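Local coordinates for protein erythrocyte binding antigen 140 (Plasmodium falciparum, PDB 4GF2) that probably binds a receptor on the surface of host red blood cells, through a region carrying two Duffy-binding-like domains, as the malaria parasite invades, at residues I45-L49 against I62-S66; T284-I288 against E366-G370; I287-F291 against I373-Q377. The protein carries 3 engineered substitutions. All blocks are in the same frame, centred on the assembly; numbering follows the deposited sequence.

Interaction 1. Residues I45-L49 against I62-S66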
loop_
_atom_site.group_PDB
_atom_site.type_symbol
_atom_site.label_atom_id
_atom_site.label_comp_id
_atom_site.label_asym_id
_atom_site.label_seq_id
_atom_site.Cartn_x
_atom_site.Cartn_y
_atom_site.Cartn_z
ATOM N N ILE A 45 -17.123 -39.439 3.426
ATOM C CA ILE A 45 -18.445 -39.834 3.901
ATOM C C ILE A 45 -19.386 -40.298 2.785
ATOM O O ILE A 45 -20.465 -40.818 3.057
ATOM C CB ILE A 45 -19.112 -38.668 4.647
ATOM C CG1 ILE A 45 -19.338 -37.495 3.690
ATOM C CG2 ILE A 45 -18.248 -38.243 5.817
ATOM C CD1 ILE A 45 -19.982 -36.295 4.338
ATOM N N ALA A 46 -18.972 -40.114 1.536
ATOM C CA ALA A 46 -19.808 -40.450 0.389
ATOM C C ALA A 46 -20.363 -41.868 0.477
ATOM O O ALA A 46 -21.504 -42.119 0.093
ATOM C CB ALA A 46 -19.017 -40.284 -0.900
ATOM N N ASN A 47 -19.558 -42.796 0.982
ATOM C CA ASN A 47 -19.954 -44.201 1.004
ATOM C C ASN A 47 -21.251 -44.442 1.762
ATOM O O ASN A 47 -22.003 -45.358 1.433
ATOM C CB ASN A 47 -18.832 -45.068 1.571
ATOM C CG ASN A 47 -17.610 -45.074 0.682
ATOM O OD1 ASN A 47 -17.620 -45.673 -0.395
ATOM N ND2 ASN A 47 -16.551 -44.401 1.119
ATOM N N PHE A 48 -21.515 -43.616 2.768
ATOM C CA PHE A 48 -22.771 -43.701 3.505
ATOM C C PHE A 48 -23.972 -43.541 2.570
ATOM O O PHE A 48 -25.016 -44.156 2.779
ATOM C CB PHE A 48 -22.828 -42.632 4.596
ATOM C CG PHE A 48 -21.981 -42.942 5.793
ATOM C CD1 PHE A 48 -22.286 -44.017 6.613
ATOM C CD2 PHE A 48 -20.889 -42.150 6.111
ATOM C CE1 PHE A 48 -21.512 -44.305 7.722
ATOM C CE2 PHE A 48 -20.112 -42.433 7.218
ATOM C CZ PHE A 48 -20.425 -43.512 8.026
ATOM N N LEU A 49 -23.816 -42.716 1.540
ATOM C CA LEU A 49 -24.910 -42.425 0.616
ATOM C C LEU A 49 -25.083 -43.500 -0.451
ATOM O O LEU A 49 -26.099 -43.535 -1.141
ATOM C CB LEU A 49 -24.685 -41.072 -0.056
ATOM C CG LEU A 49 -24.712 -39.871 0.887
ATOM C CD1 LEU A 49 -24.150 -38.636 0.200
ATOM C CD2 LEU A 49 -26.129 -39.613 1.376
ATOM N N ILE A 62 -20.015 -49.854 6.861
ATOM C CA ILE A 62 -19.803 -48.670 6.038
ATOM C C ILE A 62 -18.979 -47.630 6.785
ATOM O O ILE A 62 -18.210 -46.880 6.183
ATOM C CB ILE A 62 -21.141 -48.039 5.601
ATOM C CG1 ILE A 62 -21.943 -49.028 4.749
ATOM C CG2 ILE A 62 -20.899 -46.748 4.829
ATOM C CD1 ILE A 62 -21.224 -49.496 3.491
ATOM N N PHE A 63 -19.142 -47.583 8.101
ATOM C CA PHE A 63 -18.375 -46.655 8.916
ATOM C C PHE A 63 -16.916 -47.083 8.892
ATOM O O PHE A 63 -16.012 -46.250 8.788
ATOM C CB PHE A 63 -18.904 -46.642 10.347
ATOM C CG PHE A 63 -18.909 -45.282 10.983
ATOM C CD1 PHE A 63 -17.874 -44.390 10.766
ATOM C CD2 PHE A 63 -19.958 -44.897 11.798
ATOM C CE1 PHE A 63 -17.886 -43.140 11.355
ATOM C CE2 PHE A 63 -19.975 -43.652 12.388
ATOM C CZ PHE A 63 -18.941 -42.773 12.167
ATOM N N LEU A 64 -16.687 -48.390 8.976
ATOM C CA LEU A 64 -15.333 -48.924 8.931
ATOM C C LEU A 64 -14.675 -48.571 7.601
ATOM O O LEU A 64 -13.492 -48.224 7.551
ATOM C CB LEU A 64 -15.345 -50.439 9.133
ATOM C CG LEU A 64 -15.596 -50.909 10.567
ATOM C CD1 LEU A 64 -15.937 -52.393 10.595
ATOM C CD2 LEU A 64 -14.385 -50.625 11.446
ATOM N N ILE A 65 -15.453 -48.654 6.526
ATOM C CA ILE A 65 -14.952 -48.321 5.201
ATOM C C ILE A 65 -14.606 -46.841 5.108
ATOM O O ILE A 65 -13.605 -46.462 4.503
ATOM C CB ILE A 65 -15.982 -48.664 4.117
ATOM C CG1 ILE A 65 -16.110 -50.183 3.981
ATOM C CG2 ILE A 65 -15.573 -48.049 2.781
ATOM C CD1 ILE A 65 -17.254 -50.632 3.096
ATOM N N SER A 66 -15.438 -46.003 5.710
ATOM C CA SER A 66 -15.235 -44.565 5.648
ATOM C C SER A 66 -13.927 -44.143 6.324
ATOM O O SER A 66 -13.138 -43.407 5.739
ATOM C CB SER A 66 -16.418 -43.841 6.282
ATOM O OG SER A 66 -17.602 -44.092 5.548
HETATM O O HOH W 1 -17.586 -42.805 3.222
#

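Interaction 2. Residues T284-I288 against E366-G370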
loop_
_atom_site.group_PDB
_atom_site.type_symbol
_atom_site.label_atom_id
_atom_site.label_comp_id
_atom_site.label_asym_id
_atom_site.label_seq_id
_atom_site.Cartn_x
_atom_site.Cartn_y
_atom_site.Cartn_z
ATOM N N THR A 284 11.755 4.962 0.903
ATOM C CA THR A 284 10.384 5.457 0.813
ATOM C C THR A 284 9.622 5.233 2.118
ATOM O O THR A 284 9.350 6.180 2.850
ATOM C CB THR A 284 9.588 4.818 -0.354
ATOM O OG1 THR A 284 10.081 3.501 -0.628
ATOM C CG2 THR A 284 9.716 5.664 -1.603
ATOM N N ALA A 285 9.294 3.979 2.416
ATOM C CA ALA A 285 8.407 3.665 3.530
ATOM C C ALA A 285 8.942 4.195 4.857
ATOM O O ALA A 285 8.221 4.849 5.611
ATOM C CB ALA A 285 8.183 2.169 3.616
ATOM N N THR A 286 10.209 3.915 5.138
ATOM C CA THR A 286 10.816 4.322 6.399
ATOM C C THR A 286 10.706 5.833 6.634
ATOM O O THR A 286 10.309 6.268 7.712
ATOM C CB THR A 286 12.295 3.900 6.464
ATOM O OG1 THR A 286 12.389 2.477 6.341
ATOM C CG2 THR A 286 12.921 4.333 7.781
ATOM N N ILE A 287 11.051 6.630 5.629
ATOM C CA ILE A 287 11.011 8.083 5.783
ATOM C C ILE A 287 9.569 8.581 5.866
ATOM O O ILE A 287 9.260 9.489 6.639
ATOM C CB ILE A 287 11.742 8.812 4.640
ATOM C CG1 ILE A 287 13.186 8.315 4.535
ATOM C CG2 ILE A 287 11.731 10.315 4.884
ATOM C CD1 ILE A 287 14.049 9.104 3.562
ATOM N N ILE A 288 8.687 7.984 5.075
ATOM C CA ILE A 288 7.284 8.368 5.104
ATOM C C ILE A 288 6.739 8.205 6.516
ATOM O O ILE A 288 5.981 9.044 7.003
ATOM C CB ILE A 288 6.442 7.523 4.136
ATOM C CG1 ILE A 288 6.805 7.858 2.687
ATOM C CG2 ILE A 288 4.958 7.783 4.356
ATOM C CD1 ILE A 288 6.207 6.903 1.664
ATOM N N GLU A 366 3.080 5.210 -1.964
ATOM C CA GLU A 366 4.383 5.208 -1.322
ATOM C C GLU A 366 5.410 5.953 -2.178
ATOM O O GLU A 366 6.232 6.707 -1.653
ATOM C CB GLU A 366 4.819 3.768 -1.060
ATOM C CG GLU A 366 6.125 3.631 -0.326
ATOM C CD GLU A 366 6.424 2.192 0.057
ATOM O OE1 GLU A 366 5.469 1.399 0.205
ATOM O OE2 GLU A 366 7.617 1.855 0.206
ATOM N N HIS A 367 5.353 5.763 -3.496
ATOM C CA HIS A 367 6.277 6.456 -4.386
ATOM C C HIS A 367 6.024 7.962 -4.421
ATOM O O HIS A 367 6.963 8.758 -4.413
ATOM C CB HIS A 367 6.188 5.910 -5.808
ATOM C CG HIS A 367 7.111 6.597 -6.765
ATOM N ND1 HIS A 367 8.312 6.050 -7.162
ATOM C CD2 HIS A 367 7.022 7.799 -7.383
ATOM C CE1 HIS A 367 8.920 6.882 -7.990
ATOM N NE2 HIS A 367 8.159 7.951 -8.139
ATOM N N LEU A 368 4.757 8.351 -4.477
ATOM C CA LEU A 368 4.412 9.762 -4.567
ATOM C C LEU A 368 4.877 10.508 -3.326
ATOM O O LEU A 368 5.457 11.589 -3.416
ATOM C CB LEU A 368 2.906 9.930 -4.736
ATOM C CG LEU A 368 2.433 11.382 -4.740
ATOM C CD1 LEU A 368 3.149 12.148 -5.837
ATOM C CD2 LEU A 368 0.926 11.452 -4.916
ATOM N N LEU A 369 4.622 9.926 -2.163
ATOM C CA LEU A 369 5.018 10.542 -0.910
ATOM C C LEU A 369 6.537 10.645 -0.829
ATOM O O LEU A 369 7.074 11.601 -0.270
ATOM C CB LEU A 369 4.467 9.739 0.266
ATOM C CG LEU A 369 2.940 9.680 0.333
ATOM C CD1 LEU A 369 2.486 8.679 1.382
ATOM C CD2 LEU A 369 2.368 11.055 0.627
ATOM N N GLY A 370 7.227 9.657 -1.389
ATOM C CA GLY A 370 8.678 9.670 -1.412
ATOM C C GLY A 370 9.189 10.862 -2.196
ATOM O O GLY A 370 10.016 11.641 -1.715
#

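Interaction 3. Residues I287-F291 against I373-Q377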
loop_
_atom_site.group_PDB
_atom_site.type_symbol
_atom_site.label_atom_id
_atom_site.label_comp_id
_atom_site.label_asym_id
_atom_site.label_seq_id
_atom_site.Cartn_x
_atom_site.Cartn_y
_atom_site.Cartn_z
ATOM N N ILE A 287 11.051 6.630 5.629
ATOM C CA ILE A 287 11.011 8.083 5.783
ATOM C C ILE A 287 9.569 8.581 5.866
ATOM O O ILE A 287 9.260 9.489 6.639
ATOM C CB ILE A 287 11.742 8.812 4.640
ATOM C CG1 ILE A 287 13.186 8.315 4.535
ATOM C CG2 ILE A 287 11.731 10.315 4.884
ATOM C CD1 ILE A 287 14.049 9.104 3.562
ATOM N N ILE A 288 8.687 7.984 5.075
ATOM C CA ILE A 288 7.284 8.368 5.104
ATOM C C ILE A 288 6.739 8.205 6.516
ATOM O O ILE A 288 5.981 9.044 7.003
ATOM C CB ILE A 288 6.442 7.523 4.136
ATOM C CG1 ILE A 288 6.805 7.858 2.687
ATOM C CG2 ILE A 288 4.958 7.783 4.356
ATOM C CD1 ILE A 288 6.207 6.903 1.664
ATOM N N LYS A 289 7.138 7.123 7.175
ATOM C CA LYS A 289 6.649 6.832 8.516
ATOM C C LYS A 289 7.185 7.850 9.511
ATOM O O LYS A 289 6.486 8.244 10.442
ATOM C CB LYS A 289 7.039 5.418 8.939
ATOM C CG LYS A 289 6.233 4.327 8.262
ATOM C CD LYS A 289 6.573 2.960 8.839
ATOM C CE LYS A 289 5.834 1.842 8.119
ATOM N NZ LYS A 289 6.121 0.506 8.723
ATOM N N SER A 290 8.427 8.277 9.306
ATOM C CA SER A 290 9.031 9.297 10.154
ATOM C C SER A 290 8.286 10.621 10.006
ATOM O O SER A 290 7.942 11.264 10.999
ATOM C CB SER A 290 10.504 9.483 9.798
ATOM O OG SER A 290 11.106 10.463 10.626
ATOM N N PHE A 291 8.033 11.012 8.758
ATOM C CA PHE A 291 7.373 12.279 8.453
ATOM C C PHE A 291 5.910 12.321 8.888
ATOM O O PHE A 291 5.377 13.392 9.172
ATOM C CB PHE A 291 7.455 12.566 6.951
ATOM C CG PHE A 291 8.714 13.271 6.533
ATOM C CD1 PHE A 291 9.945 12.649 6.641
ATOM C CD2 PHE A 291 8.660 14.553 6.017
ATOM C CE1 PHE A 291 11.102 13.299 6.251
ATOM C CE2 PHE A 291 9.814 15.208 5.624
ATOM C CZ PHE A 291 11.034 14.580 5.739
ATOM N N ILE A 373 8.551 14.097 -0.357
ATOM C CA ILE A 373 9.458 14.320 0.759
ATOM C C ILE A 373 10.811 14.841 0.274
ATOM O O ILE A 373 11.299 15.862 0.758
ATOM C CB ILE A 373 9.627 13.042 1.600
ATOM C CG1 ILE A 373 8.363 12.806 2.427
ATOM C CG2 ILE A 373 10.831 13.153 2.527
ATOM C CD1 ILE A 373 8.310 11.465 3.114
ATOM N N TYR A 374 11.409 14.156 -0.694
ATOM C CA TYR A 374 12.716 14.560 -1.199
ATOM C C TYR A 374 12.661 15.929 -1.863
ATOM O O TYR A 374 13.561 16.744 -1.682
ATOM C CB TYR A 374 13.281 13.508 -2.156
ATOM C CG TYR A 374 13.593 12.207 -1.458
ATOM C CD1 TYR A 374 14.518 12.162 -0.426
ATOM C CD2 TYR A 374 12.952 11.029 -1.818
ATOM C CE1 TYR A 374 14.805 10.978 0.226
ATOM C CE2 TYR A 374 13.226 9.840 -1.168
ATOM C CZ TYR A 374 14.154 9.823 -0.146
ATOM O OH TYR A 374 14.432 8.643 0.496
ATOM N N GLU A 375 11.603 16.194 -2.619
ATOM C CA GLU A 375 11.445 17.510 -3.219
ATOM C C GLU A 375 11.485 18.571 -2.124
ATOM O O GLU A 375 12.173 19.581 -2.252
ATOM C CB GLU A 375 10.136 17.603 -4.001
ATOM C CG GLU A 375 9.859 18.980 -4.593
ATOM C CD GLU A 375 10.878 19.392 -5.639
ATOM O OE1 GLU A 375 11.723 18.553 -6.020
ATOM O OE2 GLU A 375 10.829 20.556 -6.093
ATOM N N ALA A 376 10.760 18.328 -1.037
ATOM C CA ALA A 376 10.706 19.284 0.063
ATOM C C ALA A 376 12.081 19.459 0.686
ATOM O O ALA A 376 12.545 20.581 0.881
ATOM C CB ALA A 376 9.702 18.840 1.112
ATOM N N GLN A 377 12.735 18.345 0.996
ATOM C CA GLN A 377 14.054 18.394 1.611
ATOM C C GLN A 377 15.047 19.112 0.704
ATOM O O GLN A 377 15.785 19.986 1.153
ATOM C CB GLN A 377 14.562 16.985 1.911
ATOM C CG GLN A 377 13.918 16.318 3.109
ATOM C CD GLN A 377 14.454 14.917 3.329
ATOM O OE1 GLN A 377 14.709 14.187 2.373
ATOM N NE2 GLN A 377 14.644 14.541 4.591
#

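Interaction 1. Residues I45-L49 against I62-S66
Phe-48, on the short helical turn 46-49, pushes its ring against three residues of helix 56-78: Ile-62, Phe-63 and Ser-66. With CG anti to its own carbonyl carbon (chi1 -76°), the ring's far end comes nearer to that helix than its CB does. CD1 of Phe-48 lies 3.5 Å from CG2 of Ile-62, and CE1 continues along the same methyl; across the ring, CE2 of Phe-48 comes within 3.4 Å of OG of Ser-66. At the tip, CZ of Phe-48 meets CG of Phe-63 at 3.8 Å. This is a T-shaped stack: the edge of Phe-48 points at a face of Phe-63, with the planes 87° apart. Ser-66 OG donates a hydrogen bond to O of Ile-62 (2.9 Å), a carbonyl that also accepts the helical hydrogen bond from N of Ser-66, and the two donors arrive from opposite faces of its plane. The same OG accepts from a water at 2.7 Å, which in turn accepts hydrogen bonds from N and ND2 of Asn-47, the latter at 2.8 Å. Helix 110-127 adds Val-115 against Phe-48, and Trp-142 of helix 132-155 meets the Phe-63 ring, placing the contact in the helical interior of the first Duffy-binding-like domain. Direct contact is thus left to rings and methyls, while the polar link depends on one water gripped by three bonds.

Interaction 2. Residues T284-I288 against E366-G370
Thr-284 and Gly-370 bring the two backbones to 5.1 Å between their CA atoms, where the start of helix 285-293 meets the middle of helix 361-382. Gly-370 has no side chain to keep the chains apart here, and CG2 of Thr-284 settles 4.1 Å from its CA. The same methyl also lies near O of Glu-366. Glu-366 runs its chain outward fully extended, CG anti to the backbone N (chi1 -177°), which carries the carboxylate across the Thr-284 side chain at about a right angle. OE2 of Glu-366 is then 3.1 Å from OG1 of Thr-284; a hydrogen bond is likely, although the position of that hydroxyl is less certain. CB of Ala-285 flanks the same OE2 at 3.5 Å. The other oxygen, OE1, forms a salt bridge with Arg-216, so OE1 has a firm charged partner, while the bond at OE2 is less sure. One turn further on, Ile-288 reaches in with its outer methyl: CD1 touches CB of Leu-369 at 3.6 Å and comes within 3.3 Å of O of Glu-366, which accepts the helical bond from N of Gly-370. The buried seam joins helix 285-293 to helix 361-382, with Phe-314 of helix 308-314 against Thr-284 and Val-453 of helix 435-457 against Leu-369.

Interaction 3. Residues I287-F291 against I373-Q377
The first torsions turn Ile-373 and Phe-291 to each other: in Ile-373, CG2 stands anti to the backbone N, while Phe-291 sets CG anti to its carbonyl carbon (chi1 -86°), and the methyl lies over the ring. Two helices of the all-helical Duffy-binding-like fold cross here; segments 287-291 and 373-377 run at 66° to each other with their axes 12.2 Å apart at closest approach, and at that separation the contact is made by side chains. CG2 of Ile-373 makes a CH-pi contact, 3.8 Å from the Phe-291 centroid and 23° off the ring normal, shifted toward CZ. CD1 of Ile-373 lies over the same face, near CG of Phe-291, and reaches CA of Ile-288 at 3.8 Å. CG2 of Ile-287 lies 3.8 Å from CG2 of Ile-373. Gln-377 approaches the edge of the Phe-291 ring, with NE2 in the ring plane and 3.8 Å from CZ; this nitrogen spends a hydrogen bond on O of Ala-303. Val-456 of helix 435-457 packs against both Phe-291 and Ile-373. Tyr-374, whose OH is hydrogen-bonded to O of Tyr-283, brings its hydroxyl end nearer to Ile-287 than its CB, and CD1 of Ile-287 sits tight against that OH, at 3.1 Å.

Interaction 1 comes first along the chain and stands alone, within the first Duffy-binding-like domain, its centre about 58 Å from that of interaction 2 and about 65 Å from that of interaction 3. Interactions 2 and 3 are successive parts of one interface. Their centres are about 7 Å apart, both join helix 285-293 to helix 361-382, and their segments overlap at Ile-287 and Ile-288, of which Ile-288 makes contacts in both. Interaction 1 differs from the other two in reach: it ties segments 13 residues apart, whereas the later pair spans about 80 residues, bringing together helices distant in sequence. The contacts thus lie in two widely separated helical parts of the elongated receptor-binding region.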